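Local coordinates for protein CaaX farnesyltransferase alpha subunit Ram2 (Aspergillus fumigatus, PDB 4L9P) that forms the alpha subunit of a protein farnesyltransferase, which probably attaches isoprenoid groups to proteins ending in a CAAX motif, at residues M133-Q147 with Y166-H179. The protein carries 1 engineered substitution. Sequence-based numbering, arbitrary orientation.
Sequences MSSRAHFPTLPPREQ and YRHWLVRHFKLWDH. With EDO (1,2-ethanediol), chain E.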
ATOM      1  N   MET A 133     -16.237  -9.389 -17.528  1.00  5.83           N
ATOM      2  CA  MET A 133     -17.583  -9.045 -17.124  1.00  6.95           C
ATOM      3  C   MET A 133     -18.000  -7.639 -17.589  1.00  7.99           C
ATOM      4  O   MET A 133     -19.211  -7.327 -17.702  1.00 10.67           O
ATOM      5  CB  MET A 133     -17.621  -9.091 -15.591  1.00  8.25           C
ATOM      6  CG  MET A 133     -19.050  -9.000 -14.976  1.00  9.63           C
ATOM      7  SD  MET A 133     -20.140 -10.350 -15.441  1.00 10.34           S
ATOM      8  CE  MET A 133     -19.188 -11.756 -14.973  1.00 10.76           C
ATOM      9  N   SER A 134     -17.031  -6.820 -17.918  1.00  8.69           N
ATOM     10  CA  SER A 134     -17.321  -5.476 -18.422  1.00 10.11           C
ATOM     11  C   SER A 134     -17.888  -5.501 -19.845  1.00 11.33           C
ATOM     12  O   SER A 134     -18.316  -4.452 -20.346  1.00 12.22           O
ATOM     13  CB  SER A 134     -16.054  -4.600 -18.385  1.00 12.79           C
ATOM     14  OG  SER A 134     -15.113  -5.046 -19.327  1.00 13.74           O
ATOM     15  N   SER A 135     -17.847  -6.656 -20.519  1.00 10.94           N
ATOM     16  CA  SER A 135     -18.348  -6.673 -21.908  1.00 13.00           C
ATOM     17  C   SER A 135     -19.859  -6.794 -21.902  1.00 12.56           C
ATOM     18  O   SER A 135     -20.401  -7.910 -21.639  1.00 12.15           O
ATOM     19  CB  SER A 135     -17.762  -7.845 -22.634  1.00 14.52           C
ATOM     20  OG  SER A 135     -18.352  -7.834 -23.958  1.00 17.67           O
ATOM     21  N   ARG A 136     -20.545  -5.689 -22.221  1.00 13.01           N
ATOM     22  CA  ARG A 136     -22.012  -5.668 -22.152  1.00 15.83           C
ATOM     23  C   ARG A 136     -22.664  -6.571 -23.225  1.00 16.21           C
ATOM     24  O   ARG A 136     -23.771  -7.106 -23.026  1.00 16.45           O
ATOM     25  CB  ARG A 136     -22.535  -4.213 -22.196  1.00 18.06           C
ATOM     26  CG  ARG A 136     -22.437  -3.559 -20.776  1.00 20.10           C
ATOM     27  CD  ARG A 136     -23.008  -2.131 -20.737  1.00 22.17           C
ATOM     28  NE  ARG A 136     -22.609  -1.432 -19.525  1.00 22.57           N
ATOM     29  CZ  ARG A 136     -23.135  -1.634 -18.315  1.00 23.92           C
ATOM     30  NH1 ARG A 136     -24.069  -2.552 -18.118  1.00 25.05           N
ATOM     31  NH2 ARG A 136     -22.717  -0.897 -17.325  1.00 24.93           N
ATOM     32  N   ALA A 137     -21.929  -6.803 -24.305  1.00 16.46           N
ATOM     33  CA  ALA A 137     -22.416  -7.677 -25.382  1.00 19.04           C
ATOM     34  C   ALA A 137     -22.542  -9.098 -24.832  1.00 17.76           C
ATOM     35  O   ALA A 137     -23.492  -9.821 -25.167  1.00 20.06           O
ATOM     36  CB  ALA A 137     -21.458  -7.627 -26.523  1.00 20.84           C
ATOM     37  N   HIS A 138     -21.676  -9.471 -23.872  1.00 16.47           N
ATOM     38  CA  HIS A 138     -21.709 -10.828 -23.346  1.00 15.84           C
ATOM     39  C   HIS A 138     -22.481 -10.940 -22.018  1.00 14.00           C
ATOM     40  O   HIS A 138     -23.059 -11.998 -21.696  1.00 16.24           O
ATOM     41  CB  HIS A 138     -20.272 -11.318 -23.093  1.00 17.39           C
ATOM     42  CG  HIS A 138     -19.475 -11.485 -24.351  1.00 20.40           C
ATOM     43  ND1 HIS A 138     -18.829 -10.434 -24.970  1.00 23.06           N
ATOM     44  CD2 HIS A 138     -19.253 -12.578 -25.120  1.00 21.80           C
ATOM     45  CE1 HIS A 138     -18.218 -10.883 -26.057  1.00 24.06           C
ATOM     46  NE2 HIS A 138     -18.486 -12.174 -26.184  1.00 23.59           N
ATOM     47  N   PHE A 139     -22.406  -9.894 -21.201  1.00 10.82           N
ATOM     48  CA  PHE A 139     -23.036  -9.882 -19.891  1.00  9.49           C
ATOM     49  C   PHE A 139     -23.873  -8.629 -19.757  1.00 10.45           C
ATOM     50  O   PHE A 139     -23.503  -7.670 -19.087  1.00 11.15           O
ATOM     51  CB  PHE A 139     -21.937  -9.874 -18.797  1.00  8.25           C
ATOM     52  CG  PHE A 139     -20.997 -11.040 -18.931  1.00  7.43           C
ATOM     53  CD1 PHE A 139     -21.406 -12.317 -18.499  1.00  8.80           C
ATOM     54  CD2 PHE A 139     -19.738 -10.873 -19.478  1.00  8.46           C
ATOM     55  CE1 PHE A 139     -20.567 -13.426 -18.593  1.00  9.63           C
ATOM     56  CE2 PHE A 139     -18.853 -11.984 -19.572  1.00  8.45           C
ATOM     57  CZ  PHE A 139     -19.256 -13.269 -19.124  1.00  9.27           C
ATOM     58  N   PRO A 140     -25.056  -8.632 -20.384  1.00 10.61           N
ATOM     59  CA  PRO A 140     -25.806  -7.374 -20.370  1.00 12.31           C
ATOM     60  C   PRO A 140     -26.357  -7.029 -19.003  1.00 12.91           C
ATOM     61  O   PRO A 140     -26.571  -5.845 -18.692  1.00 16.09           O
ATOM     62  CB  PRO A 140     -26.951  -7.608 -21.383  1.00 13.88           C
ATOM     63  CG  PRO A 140     -27.048  -9.142 -21.518  1.00 13.42           C
ATOM     64  CD  PRO A 140     -25.617  -9.650 -21.311  1.00 12.10           C
ATOM     65  N   THR A 141     -26.565  -8.065 -18.193  1.00 11.86           N
ATOM     66  CA  THR A 141     -27.068  -7.854 -16.835  1.00 12.49           C
ATOM     67  C   THR A 141     -26.279  -8.762 -15.902  1.00 11.40           C
ATOM     68  O   THR A 141     -25.563  -9.672 -16.352  1.00 10.99           O
ATOM     69  CB  THR A 141     -28.561  -8.215 -16.694  1.00 16.29           C
ATOM     70  OG1 THR A 141     -28.794  -9.567 -17.120  1.00 17.80           O
ATOM     71  CG2 THR A 141     -29.436  -7.206 -17.468  1.00 18.97           C
ATOM     72  N   LEU A 142     -26.451  -8.516 -14.609  1.00  9.54           N
ATOM     73  CA  LEU A 142     -25.752  -9.282 -13.578  1.00  8.25           C
ATOM     74  C   LEU A 142     -26.055 -10.778 -13.783  1.00  7.74           C
ATOM     75  O   LEU A 142     -27.243 -11.202 -13.735  1.00  9.12           O
ATOM     76  CB  LEU A 142     -26.338  -8.825 -12.228  1.00  7.68           C
ATOM     77  CG  LEU A 142     -25.791  -9.609 -11.039  1.00  7.82           C
ATOM     78  CD1 LEU A 142     -24.270  -9.413 -10.832  1.00  7.74           C
ATOM     79  CD2 LEU A 142     -26.545  -9.221  -9.777  1.00  9.33           C
ATOM     80  N   PRO A 143     -25.033 -11.613 -13.941  1.00  7.12           N
ATOM     81  CA  PRO A 143     -25.320 -13.055 -14.087  1.00  8.01           C
ATOM     82  C   PRO A 143     -25.944 -13.621 -12.811  1.00  7.42           C
ATOM     83  O   PRO A 143     -25.643 -13.191 -11.667  1.00  7.30           O
ATOM     84  CB  PRO A 143     -23.934 -13.655 -14.364  1.00  8.58           C
ATOM     85  CG  PRO A 143     -23.179 -12.546 -15.034  1.00  8.59           C
ATOM     86  CD  PRO A 143     -23.625 -11.282 -14.274  1.00  7.80           C
ATOM     87  N   PRO A 144     -26.813 -14.620 -12.949  1.00  8.27           N
ATOM     88  CA  PRO A 144     -27.622 -15.069 -11.833  1.00  8.92           C
ATOM     89  C   PRO A 144     -26.911 -15.725 -10.700  1.00  8.03           C
ATOM     90  O   PRO A 144     -27.544 -15.832  -9.684  1.00  8.96           O
ATOM     91  CB  PRO A 144     -28.668 -16.064 -12.477  1.00 10.61           C
ATOM     92  CG  PRO A 144     -28.313 -16.210 -13.799  1.00 12.98           C
ATOM     93  CD  PRO A 144     -27.276 -15.167 -14.251  1.00 10.52           C
ATOM     94  N   ARG A 145     -25.665 -16.168 -10.860  1.00  7.62           N
ATOM     95  CA  ARG A 145     -24.983 -16.798  -9.714  1.00  6.59           C
ATOM     96  C   ARG A 145     -23.647 -16.094  -9.468  1.00  6.74           C
ATOM     97  O   ARG A 145     -22.782 -16.615  -8.751  1.00  7.04           O
ATOM     98  CB  ARG A 145     -24.750 -18.297  -9.999  1.00  7.36           C
ATOM     99  CG  ARG A 145     -26.095 -19.086  -9.970  1.00  7.45           C
ATOM    100  CD  ARG A 145     -26.710 -19.069  -8.561  1.00  7.75           C
ATOM    101  NE  ARG A 145     -27.942 -19.879  -8.482  1.00  9.64           N
ATOM    102  CZ  ARG A 145     -29.150 -19.402  -8.773  1.00 10.19           C
ATOM    103  NH1 ARG A 145     -29.292 -18.152  -9.222  1.00  9.96           N
ATOM    104  NH2 ARG A 145     -30.193 -20.223  -8.607  1.00 11.30           N
ATOM    105  N   GLU A 146     -23.510 -14.902  -9.987  1.00  6.02           N
ATOM    106  CA  GLU A 146     -22.253 -14.142  -9.781  1.00  5.98           C
ATOM    107  C   GLU A 146     -22.128 -13.748  -8.310  1.00  5.42           C
ATOM    108  O   GLU A 146     -21.008 -13.894  -7.708  1.00  6.13           O
ATOM    109  CB  GLU A 146     -22.280 -12.869 -10.653  1.00  6.29           C
ATOM    110  CG  GLU A 146     -21.024 -11.992 -10.490  1.00  6.60           C
ATOM    111  CD  GLU A 146     -19.783 -12.610 -11.058  1.00  7.32           C
ATOM    112  OE1 GLU A 146     -19.798 -13.753 -11.578  1.00  8.44           O
ATOM    113  OE2 GLU A 146     -18.692 -11.995 -10.928  1.00  7.65           O
ATOM    114  N   GLN A 147     -23.157 -13.193  -7.669  1.00  5.30           N
ATOM    115  CA  GLN A 147     -23.043 -12.808  -6.225  1.00  5.69           C
ATOM    116  C   GLN A 147     -22.751 -14.051  -5.368  1.00  6.23           C
ATOM    117  O   GLN A 147     -21.918 -13.994  -4.435  1.00  6.37           O
ATOM    118  CB  GLN A 147     -24.311 -12.058  -5.771  1.00  6.58           C
ATOM    119  CG  GLN A 147     -24.421 -10.674  -6.411  1.00  6.68           C
ATOM    120  CD  GLN A 147     -25.795 -10.097  -6.260  1.00  7.19           C
ATOM    121  OE1 GLN A 147     -26.801 -10.809  -6.407  1.00  9.03           O
ATOM    122  NE2 GLN A 147     -25.884  -8.798  -5.945  1.00  8.09           N
ATOM    123  N   TYR A 166     -13.259  -6.111  -6.668  1.00  3.62           N
ATOM    124  CA  TYR A 166     -14.102  -6.536  -7.818  1.00  3.50           C
ATOM    125  C   TYR A 166     -15.565  -6.283  -7.495  1.00  4.04           C
ATOM    126  O   TYR A 166     -16.328  -5.794  -8.379  1.00  4.23           O
ATOM    127  CB  TYR A 166     -13.838  -7.987  -8.082  1.00  3.33           C
ATOM    128  CG  TYR A 166     -14.825  -8.532  -9.163  1.00  3.32           C
ATOM    129  CD1 TYR A 166     -14.605  -8.299 -10.546  1.00  5.28           C
ATOM    130  CD2 TYR A 166     -15.999  -9.162  -8.758  1.00  3.88           C
ATOM    131  CE1 TYR A 166     -15.533  -8.756 -11.482  1.00  6.52           C
ATOM    132  CE2 TYR A 166     -16.935  -9.596  -9.698  1.00  5.33           C
ATOM    133  CZ  TYR A 166     -16.660  -9.375 -11.047  1.00  5.92           C
ATOM    134  OH  TYR A 166     -17.535  -9.836 -12.016  1.00  7.02           O
ATOM    135  N   ARG A 167     -16.018  -6.578  -6.286  1.00  3.38           N
ATOM    136  CA  ARG A 167     -17.443  -6.402  -6.001  1.00  3.12           C
ATOM    137  C   ARG A 167     -17.829  -4.914  -6.038  1.00  4.30           C
ATOM    138  O   ARG A 167     -18.951  -4.593  -6.458  1.00  4.65           O
ATOM    139  CB  ARG A 167     -17.823  -7.067  -4.656  1.00  3.87           C
ATOM    140  CG  ARG A 167     -19.376  -7.267  -4.547  1.00  4.99           C
ATOM    141  CD  ARG A 167     -19.775  -8.128  -3.366  1.00  6.33           C
ATOM    142  NE  ARG A 167     -21.206  -8.379  -3.469  1.00  7.71           N
ATOM    143  CZ  ARG A 167     -21.842  -9.428  -2.970  1.00  6.52           C
ATOM    144  NH1 ARG A 167     -21.184 -10.338  -2.258  1.00  7.74           N
ATOM    145  NH2 ARG A 167     -23.156  -9.565  -3.249  1.00  7.64           N
ATOM    146  N   HIS A 168     -16.920  -3.991  -5.662  1.00  3.84           N
ATOM    147  CA  HIS A 168     -17.255  -2.564  -5.803  1.00  4.46           C
ATOM    148  C   HIS A 168     -17.426  -2.250  -7.297  1.00  4.56           C
ATOM    149  O   HIS A 168     -18.406  -1.557  -7.662  1.00  5.07           O
ATOM    150  CB  HIS A 168     -16.046  -1.724  -5.309  1.00  5.74           C
ATOM    151  CG  HIS A 168     -16.149  -0.283  -5.673  1.00  9.44           C
ATOM    152  ND1 HIS A 168     -16.782   0.621  -4.847  1.00 12.11           N
ATOM    153  CD2 HIS A 168     -15.815   0.400  -6.809  1.00 10.89           C
ATOM    154  CE1 HIS A 168     -16.814   1.814  -5.441  1.00 11.50           C
ATOM    155  NE2 HIS A 168     -16.237   1.714  -6.631  1.00 10.75           N
ATOM    156  N   TRP A 169     -16.532  -2.748  -8.154  1.00  5.10           N
ATOM    157  CA  TRP A 169     -16.660  -2.502  -9.591  1.00  5.26           C
ATOM    158  C   TRP A 169     -18.000  -3.086 -10.086  1.00  5.31           C
ATOM    159  O   TRP A 169     -18.692  -2.442 -10.916  1.00  6.32           O
ATOM    160  CB  TRP A 169     -15.459  -3.150 -10.339  1.00  5.73           C
ATOM    161  CG  TRP A 169     -15.675  -3.089 -11.812  1.00  7.19           C
ATOM    162  CD1 TRP A 169     -15.400  -2.039 -12.675  1.00 10.46           C
ATOM    163  CD2 TRP A 169     -16.362  -4.057 -12.579  1.00  7.48           C
ATOM    164  NE1 TRP A 169     -15.843  -2.327 -13.927  1.00 12.04           N
ATOM    165  CE2 TRP A 169     -16.453  -3.555 -13.913  1.00 10.12           C
ATOM    166  CE3 TRP A 169     -16.888  -5.315 -12.279  1.00  7.28           C
ATOM    167  CZ2 TRP A 169     -17.082  -4.278 -14.942  1.00 11.75           C
ATOM    168  CZ3 TRP A 169     -17.552  -6.010 -13.319  1.00  8.83           C
ATOM    169  CH2 TRP A 169     -17.625  -5.477 -14.616  1.00 10.32           C
ATOM    170  N   LEU A 170     -18.357  -4.292  -9.635  1.00  4.85           N
ATOM    171  CA  LEU A 170     -19.579  -4.955 -10.106  1.00  4.40           C
ATOM    172  C   LEU A 170     -20.777  -4.116  -9.731  1.00  4.70           C
ATOM    173  O   LEU A 170     -21.735  -3.964 -10.575  1.00  5.55           O
ATOM    174  CB  LEU A 170     -19.633  -6.329  -9.462  1.00  5.60           C
ATOM    175  CG  LEU A 170     -20.812  -7.202  -9.910  1.00  5.17           C
ATOM    176  CD1 LEU A 170     -20.514  -7.794 -11.298  1.00  5.75           C
ATOM    177  CD2 LEU A 170     -21.004  -8.314  -8.871  1.00  7.24           C
ATOM    178  N   VAL A 171     -20.818  -3.590  -8.522  1.00  5.23           N
ATOM    179  CA  VAL A 171     -21.931  -2.742  -8.110  1.00  5.72           C
ATOM    180  C   VAL A 171     -22.046  -1.494  -8.968  1.00  5.67           C
ATOM    181  O   VAL A 171     -23.175  -1.141  -9.386  1.00  6.19           O
ATOM    182  CB  VAL A 171     -21.791  -2.378  -6.608  1.00  4.83           C
ATOM    183  CG1 VAL A 171     -22.781  -1.271  -6.231  1.00  5.53           C
ATOM    184  CG2 VAL A 171     -21.983  -3.609  -5.768  1.00  5.62           C
ATOM    185  N   ARG A 172     -20.958  -0.825  -9.263  1.00  6.16           N
ATOM    186  CA  ARG A 172     -21.057   0.359 -10.098  1.00  7.68           C
ATOM    187  C   ARG A 172     -21.467  -0.019 -11.510  1.00  6.85           C
ATOM    188  O   ARG A 172     -22.302   0.670 -12.131  1.00  9.19           O
ATOM    189  CB  ARG A 172     -19.714   1.079 -10.102  1.00  9.55           C
ATOM    190  CG  ARG A 172     -19.773   2.361 -10.864  1.00 12.61           C
ATOM    191  CD  ARG A 172     -18.450   3.142 -10.676  1.00 16.60           C
ATOM    192  NE  ARG A 172     -18.470   4.404 -11.418  1.00 22.71           N
ATOM    193  CZ  ARG A 172     -18.919   5.548 -10.890  1.00 23.86           C
ATOM    194  NH1 ARG A 172     -19.476   5.541  -9.654  1.00 23.46           N
ATOM    195  NH2 ARG A 172     -18.894   6.653 -11.619  1.00 25.58           N
ATOM    196  N   HIS A 173     -20.925  -1.109 -12.039  1.00  7.08           N
ATOM    197  CA  HIS A 173     -21.158  -1.473 -13.438  1.00  6.55           C
ATOM    198  C   HIS A 173     -22.602  -1.850 -13.687  1.00  7.83           C
ATOM    199  O   HIS A 173     -23.201  -1.384 -14.688  1.00  8.75           O
ATOM    200  CB  HIS A 173     -20.261  -2.633 -13.808  1.00  7.56           C
ATOM    201  CG  HIS A 173     -20.389  -3.046 -15.233  1.00  7.61           C
ATOM    202  ND1 HIS A 173     -19.788  -2.335 -16.251  1.00  9.55           N
ATOM    203  CD2 HIS A 173     -21.010  -4.119 -15.813  1.00  7.41           C
ATOM    204  CE1 HIS A 173     -20.040  -2.944 -17.403  1.00  9.75           C
ATOM    205  NE2 HIS A 173     -20.796  -4.020 -17.171  1.00  9.47           N
ATOM    206  N   PHE A 174     -23.177  -2.685 -12.837  1.00  6.98           N
ATOM    207  CA  PHE A 174     -24.578  -3.137 -13.016  1.00  7.62           C
ATOM    208  C   PHE A 174     -25.578  -2.317 -12.193  1.00  8.32           C
ATOM    209  O   PHE A 174     -26.766  -2.611 -12.151  1.00 10.36           O
ATOM    210  CB  PHE A 174     -24.669  -4.611 -12.675  1.00  8.61           C
ATOM    211  CG  PHE A 174     -24.039  -5.499 -13.710  1.00  7.47           C
ATOM    212  CD1 PHE A 174     -24.472  -5.491 -15.049  1.00  9.29           C
ATOM    213  CD2 PHE A 174     -23.055  -6.397 -13.324  1.00  7.82           C
ATOM    214  CE1 PHE A 174     -23.882  -6.339 -15.980  1.00  9.64           C
ATOM    215  CE2 PHE A 174     -22.448  -7.249 -14.257  1.00  8.69           C
ATOM    216  CZ  PHE A 174     -22.894  -7.243 -15.618  1.00  9.58           C
ATOM    217  N   LYS A 175     -25.081  -1.260 -11.557  1.00  7.91           N
ATOM    218  CA  LYS A 175     -25.921  -0.290 -10.804  1.00  9.19           C
ATOM    219  C   LYS A 175     -26.688  -1.020  -9.673  1.00  9.05           C
ATOM    220  O   LYS A 175     -27.919  -0.969  -9.574  1.00 11.18           O
ATOM    221  CB  LYS A 175     -26.905   0.496 -11.738  1.00 11.11           C
ATOM    222  CG  LYS A 175     -26.114   1.243 -12.823  1.00 15.45           C
ATOM    223  CD  LYS A 175     -27.044   2.204 -13.648  1.00 20.12           C
ATOM    224  CE  LYS A 175     -26.286   2.848 -14.811  1.00 23.93           C
ATOM    225  NZ  LYS A 175     -25.154   3.725 -14.334  1.00 26.75           N
ATOM    226  N   LEU A 176     -25.916  -1.663  -8.810  1.00  7.08           N
ATOM    227  CA  LEU A 176     -26.450  -2.566  -7.782  1.00  7.25           C
ATOM    228  C   LEU A 176     -26.547  -1.937  -6.392  1.00  7.33           C
ATOM    229  O   LEU A 176     -26.740  -2.646  -5.413  1.00  6.85           O
ATOM    230  CB  LEU A 176     -25.631  -3.857  -7.717  1.00  6.75           C
ATOM    231  CG  LEU A 176     -25.462  -4.580  -9.043  1.00  6.77           C
ATOM    232  CD1 LEU A 176     -24.575  -5.802  -8.760  1.00  7.49           C
ATOM    233  CD2 LEU A 176     -26.826  -4.993  -9.573  1.00  7.62           C
ATOM    234  N   TRP A 177     -26.416  -0.607  -6.270  1.00  7.15           N
ATOM    235  CA  TRP A 177     -26.358   0.011  -4.912  1.00  7.82           C
ATOM    236  C   TRP A 177     -27.578  -0.374  -4.105  1.00  8.22           C
ATOM    237  O   TRP A 177     -27.441  -0.630  -2.890  1.00  9.42           O
ATOM    238  CB  TRP A 177     -26.243   1.516  -4.955  1.00  8.10           C
ATOM    239  CG  TRP A 177     -25.015   2.023  -5.617  1.00  9.17           C
ATOM    240  CD1 TRP A 177     -23.809   2.293  -5.013  1.00  9.92           C
ATOM    241  CD2 TRP A 177     -24.865   2.384  -6.988  1.00  9.68           C
ATOM    242  NE1 TRP A 177     -22.908   2.774  -5.933  1.00 10.60           N
ATOM    243  CE2 TRP A 177     -23.526   2.816  -7.160  1.00 11.05           C
ATOM    244  CE3 TRP A 177     -25.712   2.360  -8.103  1.00 12.51           C
ATOM    245  CZ2 TRP A 177     -23.040   3.282  -8.366  1.00 13.38           C
ATOM    246  CZ3 TRP A 177     -25.215   2.826  -9.311  1.00 13.27           C
ATOM    247  CH2 TRP A 177     -23.880   3.269  -9.432  1.00 13.94           C
ATOM    248  N   ASP A 178     -28.749  -0.466  -4.757  1.00  7.92           N
ATOM    249  CA  ASP A 178     -30.001  -0.788  -4.027  1.00  9.89           C
ATOM    250  C   ASP A 178     -30.445  -2.229  -4.230  1.00  9.40           C
ATOM    251  O   ASP A 178     -31.563  -2.638  -3.829  1.00 10.00           O
ATOM    252  CB  ASP A 178     -31.138   0.147  -4.453  1.00 12.07           C
ATOM    253  CG  ASP A 178     -30.862   1.607  -4.035  1.00 13.73           C
ATOM    254  OD1 ASP A 178     -30.150   1.829  -3.000  1.00 14.83           O
ATOM    255  OD2 ASP A 178     -31.268   2.523  -4.761  1.00 16.05           O
ATOM    256  N   HIS A 179     -29.544  -3.034  -4.815  1.00  8.11           N
ATOM    257  CA  HIS A 179     -29.897  -4.474  -5.038  1.00  8.04           C
ATOM    258  C   HIS A 179     -29.891  -5.185  -3.675  1.00  7.38           C
ATOM    259  O   HIS A 179     -28.896  -5.109  -2.940  1.00  8.16           O
ATOM    260  CB  HIS A 179     -28.872  -5.058  -5.996  1.00  8.32           C
ATOM    261  CG  HIS A 179     -29.132  -6.472  -6.415  1.00  7.65           C
ATOM    262  ND1 HIS A 179     -29.037  -7.579  -5.574  1.00  8.18           N
ATOM    263  CD2 HIS A 179     -29.490  -6.941  -7.640  1.00  8.73           C
ATOM    264  CE1 HIS A 179     -29.313  -8.670  -6.285  1.00  7.82           C
ATOM    265  NE2 HIS A 179     -29.589  -8.295  -7.535  1.00  7.55           N
TER
HETATM  266  C1  EDO E 402     -23.708 -17.586 -14.008  1.00 17.98           C
HETATM  267  O1  EDO E 402     -23.858 -16.694 -12.896  1.00 12.90           O
HETATM  268  C2  EDO E 402     -24.543 -18.862 -13.948  1.00 20.67           C
HETATM  269  O2  EDO E 402     -25.938 -18.494 -13.825  1.00 24.11           O
HETATM  270  O   HOH W   1     -21.289  -6.083 -18.877  1.00 10.10           O
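Arg-136 stacks on His-173 where the loop after helix 123-133 covers the C-terminal end of helix 161-174. These helices are part of the TPR-clan repeat fold of the prenyltransferase alpha subunit. From Arg-136 CB, the first torsion (chi1 -81°) sets CG beside the backbone N. The chain then runs extended past the NE2/CE1 side of the imidazole, CG 4.0 Å from His-173 NE2. NE stays outside the ring edge, 3.7 Å from CE1. CZ comes to the rim, NH1 lies 3.7 Å from NE2, and NH2 lies over the face. Guanidinium and ring planes are 11° apart. At the tip, NH2 donates to His-173 O at 2.7 Å, with an N-H...O angle of 161°. Bond and stack together fix the guanidinium's rotation. Trp-169 CZ2 lies against the opposite imidazole face, toward its rim. Met-133 is a knob among Tyr-166, Trp-169, Leu-170 and Phe-174; its SD makes a Met-aromatic contact at the Phe-174 ring edge. Leu-142 N sits over one face of that ring. Nearer the start of helix 146-156, Tyr-166 OH donates to Glu-146 OE2 at 2.7 Å, from above the carboxylate plane; Arg-129 salt-bridges the same oxygen. One water donates to Met-133 O and Phe-139 O and is hydrogen-bonded to His-173 NE2 at 2.7 Å.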